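Local coordinates for RagB/SusD domain protein (PDB 5J5U) that probably binds chitin or chitin-derived oligosaccharides at the outer membrane, as a SusD-like member of a chitin-utilization locus, at residues 75-80 / 120-125. Residues are numbered along the deposited sequence; the frame is centred on the assembly and turned at random.
Sequences NVYANE and GDVPYS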
loop_
_atom_site.group_PDB
_atom_site.type_symbol
_atom_site.label_atom_id
_atom_site.label_comp_id
_atom_site.label_asym_id
_atom_site.label_seq_id
_atom_site.Cartn_x
_atom_site.Cartn_y
_atom_site.Cartn_z
ATOM N N ASN A 75 12.913 -10.411 4.071
ATOM C CA ASN A 75 13.563 -9.791 2.931
ATOM C C ASN A 75 13.909 -8.330 3.159
ATOM O O ASN A 75 14.930 -7.834 2.651
ATOM C CB ASN A 75 12.725 -9.953 1.668
ATOM C CG ASN A 75 12.986 -11.294 0.981
ATOM O OD1 ASN A 75 13.315 -12.284 1.632
ATOM N ND2 ASN A 75 12.927 -11.305 -0.335
ATOM N N VAL A 76 13.102 -7.634 3.939
ATOM C CA VAL A 76 13.479 -6.277 4.292
ATOM C C VAL A 76 14.779 -6.287 5.125
ATOM O O VAL A 76 15.701 -5.540 4.828
ATOM C CB VAL A 76 12.348 -5.535 5.063
ATOM C CG1 VAL A 76 12.908 -4.350 5.821
ATOM C CG2 VAL A 76 11.267 -5.088 4.099
ATOM N N TYR A 77 14.886 -7.161 6.117
ATOM C CA TYR A 77 16.113 -7.154 6.890
ATOM C C TYR A 77 17.302 -7.725 6.111
ATOM O O TYR A 77 18.425 -7.277 6.301
ATOM C CB TYR A 77 15.925 -7.902 8.208
ATOM C CG TYR A 77 15.110 -7.093 9.186
ATOM C CD1 TYR A 77 15.545 -5.837 9.615
ATOM C CD2 TYR A 77 13.900 -7.562 9.663
ATOM C CE1 TYR A 77 14.793 -5.086 10.516
ATOM C CE2 TYR A 77 13.144 -6.816 10.547
ATOM C CZ TYR A 77 13.586 -5.582 10.961
ATOM O OH TYR A 77 12.809 -4.861 11.835
ATOM N N ALA A 78 17.083 -8.703 5.237
ATOM C CA ALA A 78 18.200 -9.250 4.469
ATOM C C ALA A 78 18.726 -8.277 3.398
ATOM O O ALA A 78 19.936 -8.112 3.241
ATOM C CB ALA A 78 17.807 -10.561 3.836
ATOM N N ASN A 79 17.833 -7.584 2.699
ATOM C CA ASN A 79 18.242 -6.853 1.498
ATOM C C ASN A 79 18.237 -5.342 1.631
ATOM O O ASN A 79 19.160 -4.690 1.151
ATOM C CB ASN A 79 17.349 -7.224 0.304
ATOM C CG ASN A 79 17.424 -8.703 -0.047
ATOM O OD1 ASN A 79 18.480 -9.329 0.093
ATOM N ND2 ASN A 79 16.299 -9.270 -0.508
ATOM N N GLU A 80 17.185 -4.786 2.230
ATOM C CA GLU A 80 16.895 -3.351 2.079
ATOM C C GLU A 80 17.456 -2.449 3.176
ATOM O O GLU A 80 18.216 -1.533 2.881
ATOM C CB GLU A 80 15.378 -3.139 1.965
ATOM C CG GLU A 80 14.771 -3.850 0.751
ATOM C CD GLU A 80 13.250 -3.816 0.716
ATOM O OE1 GLU A 80 12.629 -2.997 1.437
ATOM O OE2 GLU A 80 12.671 -4.628 -0.040
ATOM N N GLY A 120 4.258 -4.289 13.775
ATOM C CA GLY A 120 4.188 -3.511 14.998
ATOM C C GLY A 120 5.541 -3.032 15.482
ATOM O O GLY A 120 6.273 -2.371 14.728
ATOM N N ASP A 121 5.869 -3.333 16.742
ATOM C CA ASP A 121 7.188 -3.010 17.273
ATOM C C ASP A 121 8.220 -3.870 16.553
ATOM O O ASP A 121 8.063 -5.075 16.460
ATOM C CB ASP A 121 7.289 -3.249 18.787
ATOM C CG ASP A 121 6.389 -2.324 19.613
ATOM O OD1 ASP A 121 5.770 -1.378 19.078
ATOM O OD2 ASP A 121 6.307 -2.552 20.836
ATOM N N VAL A 122 9.259 -3.251 16.012
ATOM C CA VAL A 122 10.266 -3.986 15.239
ATOM C C VAL A 122 11.655 -3.401 15.473
ATOM O O VAL A 122 11.788 -2.223 15.799
ATOM C CB VAL A 122 9.980 -3.949 13.700
ATOM C CG1 VAL A 122 8.655 -4.607 13.350
ATOM C CG2 VAL A 122 10.042 -2.538 13.189
ATOM N N PRO A 123 12.702 -4.217 15.290
ATOM C CA PRO A 123 14.050 -3.624 15.272
ATOM C C PRO A 123 14.178 -2.532 14.197
ATOM O O PRO A 123 13.812 -2.703 13.015
ATOM C CB PRO A 123 14.969 -4.819 14.968
ATOM C CG PRO A 123 14.201 -6.014 15.453
ATOM C CD PRO A 123 12.727 -5.693 15.271
ATOM N N TYR A 124 14.654 -1.372 14.624
ATOM C CA TYR A 124 14.841 -0.281 13.679
ATOM C C TYR A 124 16.133 0.472 14.036
ATOM O O TYR A 124 17.160 0.306 13.373
ATOM C CB TYR A 124 13.613 0.630 13.676
ATOM C CG TYR A 124 13.662 1.761 12.690
ATOM C CD1 TYR A 124 14.051 1.545 11.375
ATOM C CD2 TYR A 124 13.284 3.047 13.062
ATOM C CE1 TYR A 124 14.098 2.592 10.459
ATOM C CE2 TYR A 124 13.316 4.105 12.155
ATOM C CZ TYR A 124 13.727 3.868 10.852
ATOM O OH TYR A 124 13.758 4.903 9.932
ATOM N N SER A 125 16.082 1.250 15.109
ATOM C CA SER A 125 17.224 2.043 15.556
ATOM C C SER A 125 18.501 1.217 15.702
ATOM O O SER A 125 19.579 1.692 15.367
ATOM C CB SER A 125 16.883 2.745 16.875
ATOM O OG SER A 125 16.743 1.802 17.926
#
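The phenol end of Y77 overlaps P123 and the edge of V122 in the loop 120-125, its hydroxyl meeting the loop backbone. With chi1 at -74°, CG stands opposite the carbonyl carbon and beside the backbone N, and the ring spans the distance between two backbones whose nearest CA atoms, those of Y77 and P123, are 9.3 Å apart. Y77 OH donates to P123 O over 2.7 Å. The acceptor lies at the edge of the ring, in its plane, and the donor sits in the carbonyl plane at a C=O...O angle of 130°, on a lone pair. Tyrosine suits this place because its flat ring bridges the distance while its hydroxyl supplies a hydrogen-bond donor for the carbonyl oxygen. The hydroxyl oxygen of Y77 also lies against carbon: P123 CD and V122 CB are each 3.5 Å from OH, and P123 CB comes within 4.3 Å of Y77 CZ. Proline, which has no N-H of its own, offers the tyrosine its carbonyl and an apolar ring, and the branched V122 adds a compact aliphatic side.

Helix 66-90 is thereby joined to the loop following helix 98-119, within the helical SusD-like fold, whose family belongs to the TPR clan. Y77 also rests on L115 of helix 98-119, and W73, one turn earlier, meets its ring edge-to-face. A phenylalanine in place of Y77 would probably leave P123 O without this hydrogen bond, the ring end facing a carbonyl it cannot satisfy. On the loop, G120, the first residue after helix 98-119, has a positive phi of 93°, where a beta carbon would press on the carbonyl oxygen of the residue before. Beyond it, V122 packs on I146 of helix 143-160 and pairs through its backbone with D141.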